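Local atomic coordinates of glutathione transferase gst1-6 (Anopheles dirus, PDB entry 1V2A), a protein that probably catalyses the conjugation of reduced glutathione to electrophilic, often halogenated compounds as a homodimeric transferase, a reaction that helps detoxify xenobiotics. Residues Gln13-Leu18 with Tyr65-Tyr70; Tyr104-Asp109 with Lys129-Leu134; Asp148-Ala153 with Ala186-Tyr191. All coordinates share one frame; numbering follows the deposited sequence.

Contact 1: residues Gln13-Leu18 with Tyr65-Tyr70; sequences QSAILL and YAIVLY
S14 and A15 of one helix meet I67 and V68 of the other through small, wholly apolar contacts. CB of S14 rests on CG2 of V68 at 3.7 Å, and the methyl of A15 touches CG2 of I67 at 3.9 Å. The same V68 methyl also lies near the backbone of the opposing helix, 4.3 Å from A15 N, and so lies against the main chain where S14 joins A15. That reach follows from its first torsion: CG1 stands anti to the backbone N (chi1 168°), which leaves CG2 beside that nitrogen and turned to the other helix. Residue size suits the site. Serine and alanine add little bulk, so the CA atoms of A15 and V68 come within 5.6 Å, while the beta-branched I67 and V68 supply the methyls that fill the seam.

No hydrogen bond crosses the interface, and the backbone bonds found here run within each helix, as from L18 N to S14 O. All four touching residues are buried. Beyond them, helix 152-162 closes over the seam, with C156 on S14 and V152 on V68, while I67 also packs on P52 of the glutathione pocket. At the start of its helix, Y65 touches the bound glutathione sulfonic acid; its hydroxyl is hydrogen-bonded to D99 OD2, and its ring stacks on F97 of the second subunit.

The short segment axes approach to 9.1 Å and run nearly parallel, 16° apart. Two such helices, following the first and the last strand of a four-stranded mixed sheet, are characteristic of the thioredoxin-like N-terminal domain of glutathione transferases, where they face the all-helical C-terminal domain.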
loop_
_atom_site.group_PDB
_atom_site.type_symbol
_atom_site.label_atom_id
_atom_site.label_comp_id
_atom_site.label_asym_id
_atom_site.label_seq_id
_atom_site.Cartn_x
_atom_site.Cartn_y
_atom_site.Cartn_z
ATOM N N GLN B 13 11.527 8.188 6.999
ATOM C CA GLN B 13 11.367 9.567 7.457
ATOM C C GLN B 13 9.969 9.922 7.932
ATOM O O GLN B 13 9.787 10.922 8.631
ATOM C CB GLN B 13 11.794 10.551 6.355
ATOM C CG GLN B 13 13.059 10.139 5.624
ATOM C CD GLN B 13 13.469 11.128 4.551
ATOM O OE1 GLN B 13 12.632 11.827 3.982
ATOM N NE2 GLN B 13 14.767 11.181 4.257
ATOM N N SER B 14 8.980 9.115 7.554
ATOM C CA SER B 14 7.598 9.371 7.952
ATOM C C SER B 14 7.422 9.313 9.469
ATOM O O SER B 14 6.910 10.253 10.074
ATOM C CB SER B 14 6.658 8.356 7.289
ATOM O OG SER B 14 6.745 8.428 5.879
ATOM N N ALA B 15 7.843 8.203 10.070
ATOM C CA ALA B 15 7.729 8.006 11.515
ATOM C C ALA B 15 8.565 9.023 12.303
ATOM O O ALA B 15 8.207 9.405 13.419
ATOM C CB ALA B 15 8.144 6.583 11.878
ATOM N N ILE B 16 9.680 9.449 11.719
ATOM C CA ILE B 16 10.546 10.440 12.347
ATOM C C ILE B 16 9.790 11.771 12.438
ATOM O O ILE B 16 9.667 12.360 13.509
ATOM C CB ILE B 16 11.837 10.661 11.516
ATOM C CG1 ILE B 16 12.695 9.394 11.527
ATOM C CG2 ILE B 16 12.612 11.850 12.060
ATOM C CD1 ILE B 16 13.116 8.928 12.911
ATOM N N LEU B 17 9.287 12.243 11.305
ATOM C CA LEU B 17 8.556 13.500 11.274
ATOM C C LEU B 17 7.317 13.436 12.161
ATOM O O LEU B 17 7.083 14.311 12.998
ATOM C CB LEU B 17 8.161 13.834 9.829
ATOM C CG LEU B 17 8.935 14.928 9.076
ATOM C CD1 LEU B 17 10.310 15.119 9.658
ATOM C CD2 LEU B 17 9.012 14.567 7.599
ATOM N N LEU B 18 6.519 12.394 11.975
ATOM C CA LEU B 18 5.308 12.227 12.762
ATOM C C LEU B 18 5.683 12.265 14.243
ATOM O O LEU B 18 5.039 12.954 15.034
ATOM C CB LEU B 18 4.642 10.898 12.398
ATOM C CG LEU B 18 3.302 10.519 13.034
ATOM C CD1 LEU B 18 3.522 10.111 14.485
ATOM C CD2 LEU B 18 2.327 11.679 12.919
ATOM N N TYR B 65 3.854 2.882 6.766
ATOM C CA TYR B 65 2.449 3.245 6.855
ATOM C C TYR B 65 1.771 2.626 8.067
ATOM O O TYR B 65 0.941 3.263 8.710
ATOM C CB TYR B 65 1.728 2.819 5.582
ATOM C CG TYR B 65 2.430 3.285 4.337
ATOM C CD1 TYR B 65 3.441 2.528 3.763
ATOM C CD2 TYR B 65 2.106 4.502 3.747
ATOM C CE1 TYR B 65 4.118 2.975 2.624
ATOM C CE2 TYR B 65 2.779 4.960 2.605
ATOM C CZ TYR B 65 3.784 4.190 2.057
ATOM O OH TYR B 65 4.488 4.656 0.973
ATOM N N ALA B 66 2.122 1.386 8.370
ATOM C CA ALA B 66 1.535 0.707 9.511
ATOM C C ALA B 66 2.109 1.336 10.781
ATOM O O ALA B 66 1.388 1.528 11.757
ATOM C CB ALA B 66 1.839 -0.798 9.454
ATOM N N ILE B 67 3.398 1.675 10.762
ATOM C CA ILE B 67 4.021 2.308 11.924
ATOM C C ILE B 67 3.370 3.667 12.163
ATOM O O ILE B 67 2.985 3.993 13.289
ATOM C CB ILE B 67 5.537 2.511 11.723
ATOM C CG1 ILE B 67 6.232 1.148 11.669
ATOM C CG2 ILE B 67 6.100 3.384 12.854
ATOM C CD1 ILE B 67 7.711 1.208 11.412
ATOM N N VAL B 68 3.246 4.450 11.098
ATOM C CA VAL B 68 2.626 5.764 11.188
ATOM C C VAL B 68 1.243 5.677 11.819
ATOM O O VAL B 68 1.003 6.250 12.872
ATOM C CB VAL B 68 2.499 6.427 9.791
ATOM C CG1 VAL B 68 1.605 7.644 9.865
ATOM C CG2 VAL B 68 3.875 6.845 9.290
ATOM N N LEU B 69 0.337 4.954 11.172
ATOM C CA LEU B 69 -1.028 4.816 11.674
ATOM C C LEU B 69 -1.095 4.273 13.103
ATOM O O LEU B 69 -2.015 4.589 13.853
ATOM C CB LEU B 69 -1.842 3.919 10.744
ATOM C CG LEU B 69 -1.952 4.381 9.291
ATOM C CD1 LEU B 69 -2.888 3.430 8.553
ATOM C CD2 LEU B 69 -2.483 5.807 9.224
ATOM N N TYR B 70 -0.118 3.457 13.473
ATOM C CA TYR B 70 -0.061 2.894 14.810
ATOM C C TYR B 70 0.254 3.970 15.861
ATOM O O TYR B 70 -0.423 4.064 16.882
ATOM C CB TYR B 70 1.011 1.800 14.866
ATOM C CG TYR B 70 1.333 1.331 16.268
ATOM C CD1 TYR B 70 0.544 0.378 16.906
ATOM C CD2 TYR B 70 2.430 1.846 16.958
ATOM C CE1 TYR B 70 0.844 -0.057 18.199
ATOM C CE2 TYR B 70 2.736 1.422 18.252
ATOM C CZ TYR B 70 1.945 0.472 18.863
ATOM O OH TYR B 70 2.261 0.038 20.129
#

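Contact 2: residues Tyr104-Asp109 with Lys129-Leu134; sequences YKRIID and KGALDL
R106 reaches from helix 86-115 to the backbone of helix 122-141 at G130 and A131, joining two successive helices that run roughly antiparallel here, part of the all-helical C-terminal domain of the glutathione transferase fold. The contact is small, and it is made largely by the length of one arginine. With CG beside the backbone N (chi1 -66°) and the chain extended from there to NE, the guanidinium bridges a backbone separation of 7.9 Å between the CA atoms of R106 and A131.

The polar side of the contact is a hydrogen bond from R106 NH1 to the main-chain oxygen of K127, one turn before A131. Arginine suits this place because its aliphatic stem can lie between helices while its polar end finds a carbonyl. NH1 is 3.8 Å from A131 N, a near approach of two donors and not a bond between them.

Van der Waals contact is modest. The methyl of A131 points to the other helix and lies 4.0 Å from R106 NH1; its small size lets it also fit against T102 and L103. The edge of the guanidinium, near its plane, faces the G130 carbonyl carbon, with R106 NH1 4.5 Å from G130 C. L132 packs on L103 and F174, and I107 on L164, which extends the apolar core beside the arginine.

On helix 122-141 there is also a charge pair: K129 and D133, four residues apart, form a salt bridge. K129 NZ donates to D133 OD2 at 3.0 Å, arriving on the syn side of the carboxylate, 19° out of its plane.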
loop_
_atom_site.group_PDB
_atom_site.type_symbol
_atom_site.label_atom_id
_atom_site.label_comp_id
_atom_site.label_asym_id
_atom_site.label_seq_id
_atom_site.Cartn_x
_atom_site.Cartn_y
_atom_site.Cartn_z
ATOM N N TYR B 104 5.397 6.581 -5.184
ATOM C CA TYR B 104 6.703 6.142 -4.725
ATOM C C TYR B 104 7.203 4.909 -5.474
ATOM O O TYR B 104 8.415 4.722 -5.653
ATOM C CB TYR B 104 6.686 5.869 -3.215
ATOM C CG TYR B 104 8.081 5.720 -2.650
ATOM C CD1 TYR B 104 9.005 6.766 -2.746
ATOM C CD2 TYR B 104 8.508 4.511 -2.100
ATOM C CE1 TYR B 104 10.326 6.612 -2.321
ATOM C CE2 TYR B 104 9.833 4.343 -1.664
ATOM C CZ TYR B 104 10.731 5.399 -1.782
ATOM O OH TYR B 104 12.027 5.238 -1.370
ATOM N N LYS B 105 6.270 4.074 -5.918
ATOM C CA LYS B 105 6.615 2.861 -6.653
ATOM C C LYS B 105 7.302 3.210 -7.961
ATOM O O LYS B 105 8.283 2.576 -8.357
ATOM C CB LYS B 105 5.353 2.044 -6.951
ATOM C CG LYS B 105 5.497 0.967 -8.040
ATOM C CD LYS B 105 6.280 -0.279 -7.588
ATOM C CE LYS B 105 7.767 0.008 -7.393
ATOM N NZ LYS B 105 8.572 -1.180 -6.983
ATOM N N ARG B 106 6.769 4.219 -8.634
ATOM C CA ARG B 106 7.314 4.652 -9.905
ATOM C C ARG B 106 8.580 5.487 -9.739
ATOM O O ARG B 106 9.374 5.592 -10.668
ATOM C CB ARG B 106 6.238 5.416 -10.686
ATOM C CG ARG B 106 5.063 4.516 -11.084
ATOM C CD ARG B 106 3.928 5.298 -11.706
ATOM N NE ARG B 106 2.735 4.472 -11.871
ATOM C CZ ARG B 106 1.590 4.903 -12.401
ATOM N NH1 ARG B 106 1.482 6.158 -12.823
ATOM N NH2 ARG B 106 0.548 4.085 -12.504
ATOM N N ILE B 107 8.775 6.068 -8.555
ATOM C CA ILE B 107 9.972 6.869 -8.303
ATOM C C ILE B 107 11.147 5.942 -8.036
ATOM O O ILE B 107 12.163 5.998 -8.708
ATOM C CB ILE B 107 9.834 7.778 -7.051
ATOM C CG1 ILE B 107 8.693 8.773 -7.223
ATOM C CG2 ILE B 107 11.148 8.500 -6.800
ATOM C CD1 ILE B 107 8.665 9.436 -8.576
ATOM N N ILE B 108 10.982 5.104 -7.021
ATOM C CA ILE B 108 11.988 4.150 -6.595
ATOM C C ILE B 108 12.350 3.168 -7.712
ATOM O O ILE B 108 13.470 2.664 -7.755
ATOM C CB ILE B 108 11.486 3.393 -5.331
ATOM C CG1 ILE B 108 12.430 3.659 -4.158
ATOM C CG2 ILE B 108 11.331 1.905 -5.616
ATOM C CD1 ILE B 108 13.810 3.122 -4.353
ATOM N N ASP B 109 11.399 2.883 -8.602
ATOM C CA ASP B 109 11.685 1.988 -9.720
ATOM C C ASP B 109 12.776 2.672 -10.539
ATOM O O ASP B 109 13.810 2.079 -10.833
ATOM C CB ASP B 109 10.444 1.765 -10.591
ATOM C CG ASP B 109 9.553 0.637 -10.078
ATOM O OD1 ASP B 109 9.940 -0.046 -9.105
ATOM O OD2 ASP B 109 8.464 0.427 -10.661
ATOM N N LYS B 129 5.354 10.743 -14.591
ATOM C CA LYS B 129 4.658 11.988 -14.842
ATOM C C LYS B 129 3.197 11.841 -14.462
ATOM O O LYS B 129 2.638 12.686 -13.756
ATOM C CB LYS B 129 4.776 12.356 -16.320
ATOM C CG LYS B 129 3.913 13.524 -16.742
ATOM C CD LYS B 129 4.103 13.829 -18.215
ATOM C CE LYS B 129 3.123 14.885 -18.698
ATOM N NZ LYS B 129 1.709 14.411 -18.574
ATOM N N GLY B 130 2.585 10.760 -14.936
ATOM C CA GLY B 130 1.184 10.510 -14.643
ATOM C C GLY B 130 0.874 10.560 -13.159
ATOM O O GLY B 130 -0.131 11.143 -12.752
ATOM N N ALA B 131 1.738 9.955 -12.345
ATOM C CA ALA B 131 1.522 9.939 -10.907
ATOM C C ALA B 131 1.599 11.351 -10.338
ATOM O O ALA B 131 0.831 11.718 -9.450
ATOM C CB ALA B 131 2.549 9.048 -10.241
ATOM N N LEU B 132 2.526 12.141 -10.868
ATOM C CA LEU B 132 2.718 13.509 -10.409
ATOM C C LEU B 132 1.531 14.397 -10.755
ATOM O O LEU B 132 1.076 15.189 -9.920
ATOM C CB LEU B 132 4.006 14.083 -11.008
ATOM C CG LEU B 132 5.281 13.290 -10.697
ATOM C CD1 LEU B 132 6.457 13.913 -11.426
ATOM C CD2 LEU B 132 5.530 13.269 -9.195
ATOM N N ASP B 133 1.028 14.269 -11.982
ATOM C CA ASP B 133 -0.121 15.068 -12.398
ATOM C C ASP B 133 -1.270 14.808 -11.437
ATOM O O ASP B 133 -2.028 15.716 -11.088
ATOM C CB ASP B 133 -0.553 14.708 -13.823
ATOM C CG ASP B 133 0.485 15.082 -14.860
ATOM O OD1 ASP B 133 1.017 16.210 -14.777
ATOM O OD2 ASP B 133 0.760 14.257 -15.759
ATOM N N LEU B 134 -1.401 13.556 -11.016
ATOM C CA LEU B 134 -2.454 13.188 -10.083
ATOM C C LEU B 134 -2.230 13.906 -8.761
ATOM O O LEU B 134 -3.134 14.576 -8.248
ATOM C CB LEU B 134 -2.468 11.673 -9.868
ATOM C CG LEU B 134 -3.208 10.880 -10.950
ATOM C CD1 LEU B 134 -2.964 9.388 -10.776
ATOM C CD2 LEU B 134 -4.693 11.200 -10.864
#

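Contact 3: residues Asp148-Ala153 with Ala186-Tyr191; sequences DHLTVA and AEMPDY
With chi1 at -174°, L150 extends its branch point away from its own nitrogen and sends its forked end to M188, whose chain is bent at chi2 and again at chi3 so that the terminal methyl swings back to meet it. CE of M188 settles on the fork, 3.5 Å from L150 CD2 and 3.9 Å from L150 CD1. Flexible, unbranched methionine fits this curved route, and its buried end also packs on L17 of helix 13-22. E187 is extended beyond CG, and its OE2 comes alongside L150 CB at 3.8 Å. The other carboxylate oxygen, OE1, is hydrogen-bonded to the hydroxyl of Y144.

L150 stands just before the N-cap of helix 152-162. T151 is that cap: its OG1 accepts from A153 N at 3.2 Å, while D154 OD2 pairs with T151 N. This reciprocal arrangement resembles the N-capping box known at the start of the corresponding helix in glutathione transferases. Threonine serves because its short side chain can fold back on the first turn.

Farther out, H149 ND1 donates to D148 OD1 over 2.9 Å in an almost straight bond (168°), on the syn side but tilted 33° out of the carboxylate plane. H149 NE2 is bonded to T80 O, so both ring nitrogens appear to donate, consistent with an imidazolium that the aspartate would stabilise.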
loop_
_atom_site.group_PDB
_atom_site.type_symbol
_atom_site.label_atom_id
_atom_site.label_comp_id
_atom_site.label_asym_id
_atom_site.label_seq_id
_atom_site.Cartn_x
_atom_site.Cartn_y
_atom_site.Cartn_z
ATOM N N ASP B 148 -8.538 19.344 4.243
ATOM C CA ASP B 148 -8.417 20.788 4.398
ATOM C C ASP B 148 -7.392 21.105 5.495
ATOM O O ASP B 148 -7.311 22.226 5.997
ATOM C CB ASP B 148 -9.785 21.380 4.751
ATOM C CG ASP B 148 -10.246 20.996 6.154
ATOM O OD1 ASP B 148 -9.857 19.911 6.647
ATOM O OD2 ASP B 148 -11.004 21.781 6.759
ATOM N N HIS B 149 -6.616 20.097 5.871
ATOM C CA HIS B 149 -5.579 20.255 6.880
ATOM C C HIS B 149 -4.599 19.083 6.775
ATOM O O HIS B 149 -4.898 18.065 6.158
ATOM C CB HIS B 149 -6.181 20.314 8.298
ATOM C CG HIS B 149 -6.732 19.010 8.779
ATOM N ND1 HIS B 149 -8.006 18.581 8.475
ATOM C CD2 HIS B 149 -6.157 18.009 9.486
ATOM C CE1 HIS B 149 -8.189 17.368 8.969
ATOM N NE2 HIS B 149 -7.082 16.998 9.587
ATOM N N LEU B 150 -3.434 19.236 7.394
ATOM C CA LEU B 150 -2.403 18.206 7.374
ATOM C C LEU B 150 -2.870 16.885 7.991
ATOM O O LEU B 150 -3.579 16.868 8.993
ATOM C CB LEU B 150 -1.171 18.704 8.130
ATOM C CG LEU B 150 0.091 17.845 8.108
ATOM C CD1 LEU B 150 1.032 18.350 7.015
ATOM C CD2 LEU B 150 0.777 17.928 9.468
ATOM N N THR B 151 -2.458 15.780 7.380
ATOM C CA THR B 151 -2.790 14.448 7.868
ATOM C C THR B 151 -1.558 13.578 7.635
ATOM O O THR B 151 -0.542 14.057 7.131
ATOM C CB THR B 151 -3.999 13.832 7.107
ATOM O OG1 THR B 151 -3.665 13.632 5.727
ATOM C CG2 THR B 151 -5.207 14.748 7.196
ATOM N N VAL B 152 -1.639 12.307 8.004
ATOM C CA VAL B 152 -0.521 11.402 7.799
ATOM C C VAL B 152 -0.218 11.240 6.315
ATOM O O VAL B 152 0.850 10.752 5.937
ATOM C CB VAL B 152 -0.820 10.025 8.392
ATOM C CG1 VAL B 152 -0.902 10.132 9.902
ATOM C CG2 VAL B 152 -2.125 9.508 7.847
ATOM N N ALA B 153 -1.168 11.642 5.474
ATOM C CA ALA B 153 -1.003 11.543 4.032
ATOM C C ALA B 153 0.079 12.500 3.581
ATOM O O ALA B 153 0.958 12.146 2.798
ATOM C CB ALA B 153 -2.302 11.878 3.335
ATOM N N ALA B 186 6.644 23.713 6.433
ATOM C CA ALA B 186 6.499 24.844 7.337
ATOM C C ALA B 186 5.718 24.386 8.559
ATOM O O ALA B 186 5.679 25.076 9.571
ATOM C CB ALA B 186 5.767 25.989 6.651
ATOM N N GLU B 187 5.100 23.214 8.465
ATOM C CA GLU B 187 4.327 22.692 9.584
ATOM C C GLU B 187 5.024 21.534 10.294
ATOM O O GLU B 187 4.528 21.024 11.300
ATOM C CB GLU B 187 2.926 22.289 9.114
ATOM C CG GLU B 187 2.183 23.435 8.428
ATOM C CD GLU B 187 0.704 23.166 8.243
ATOM O OE1 GLU B 187 0.046 23.944 7.521
ATOM O OE2 GLU B 187 0.196 22.185 8.828
ATOM N N MET B 188 6.174 21.113 9.775
ATOM C CA MET B 188 6.939 20.043 10.420
ATOM C C MET B 188 7.904 20.747 11.383
ATOM O O MET B 188 8.660 21.627 10.978
ATOM C CB MET B 188 7.736 19.229 9.391
ATOM C CG MET B 188 6.907 18.535 8.328
ATOM S SD MET B 188 5.890 17.178 8.954
ATOM C CE MET B 188 4.257 17.971 9.091
ATOM N N PRO B 189 7.877 20.378 12.672
ATOM C CA PRO B 189 8.747 20.982 13.690
ATOM C C PRO B 189 10.242 20.896 13.371
ATOM O O PRO B 189 10.797 19.804 13.260
ATOM C CB PRO B 189 8.381 20.204 14.954
ATOM C CG PRO B 189 6.927 19.872 14.724
ATOM C CD PRO B 189 6.943 19.420 13.285
ATOM N N ASP B 190 10.886 22.055 13.244
ATOM C CA ASP B 190 12.317 22.133 12.935
ATOM C C ASP B 190 12.661 21.337 11.683
ATOM O O ASP B 190 13.520 20.454 11.722
ATOM C CB ASP B 190 13.159 21.600 14.098
ATOM C CG ASP B 190 12.850 22.287 15.409
ATOM O OD1 ASP B 190 12.704 23.528 15.417
ATOM O OD2 ASP B 190 12.769 21.580 16.437
ATOM N N TYR B 191 12.007 21.649 10.569
ATOM C CA TYR B 191 12.260 20.921 9.334
ATOM C C TYR B 191 13.678 21.082 8.790
ATOM O O TYR B 191 14.381 20.093 8.568
ATOM C CB TYR B 191 11.272 21.339 8.252
ATOM C CG TYR B 191 11.357 20.452 7.036
ATOM C CD1 TYR B 191 10.917 19.129 7.082
ATOM C CD2 TYR B 191 11.904 20.920 5.848
ATOM C CE1 TYR B 191 11.015 18.296 5.972
ATOM C CE2 TYR B 191 12.014 20.100 4.738
ATOM C CZ TYR B 191 11.563 18.788 4.798
ATOM O OH TYR B 191 11.627 17.986 3.674
#

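In the fold
The three contacts follow one another along the chain, each closing before the next opens. Contact 1 lies in the thioredoxin-like N-terminal domain, contact 2 in the helical C-terminal domain, and contact 3 near the boundary between them. Contacts 1 and 3 have centres about 13 Å apart and touch directly: V68 CG1 packs on V152 CG1 at 3.5 Å and L17 CG on M188 SD at 3.8 Å, which joins the two domains. Contact 2 is about 21 Å from each of the others, centre to centre, with no touch. Helix 86-115, which carries half of contact 2, also packs on residues of contacts 1 and 3, and contacts 1 and 2 both reach the second subunit.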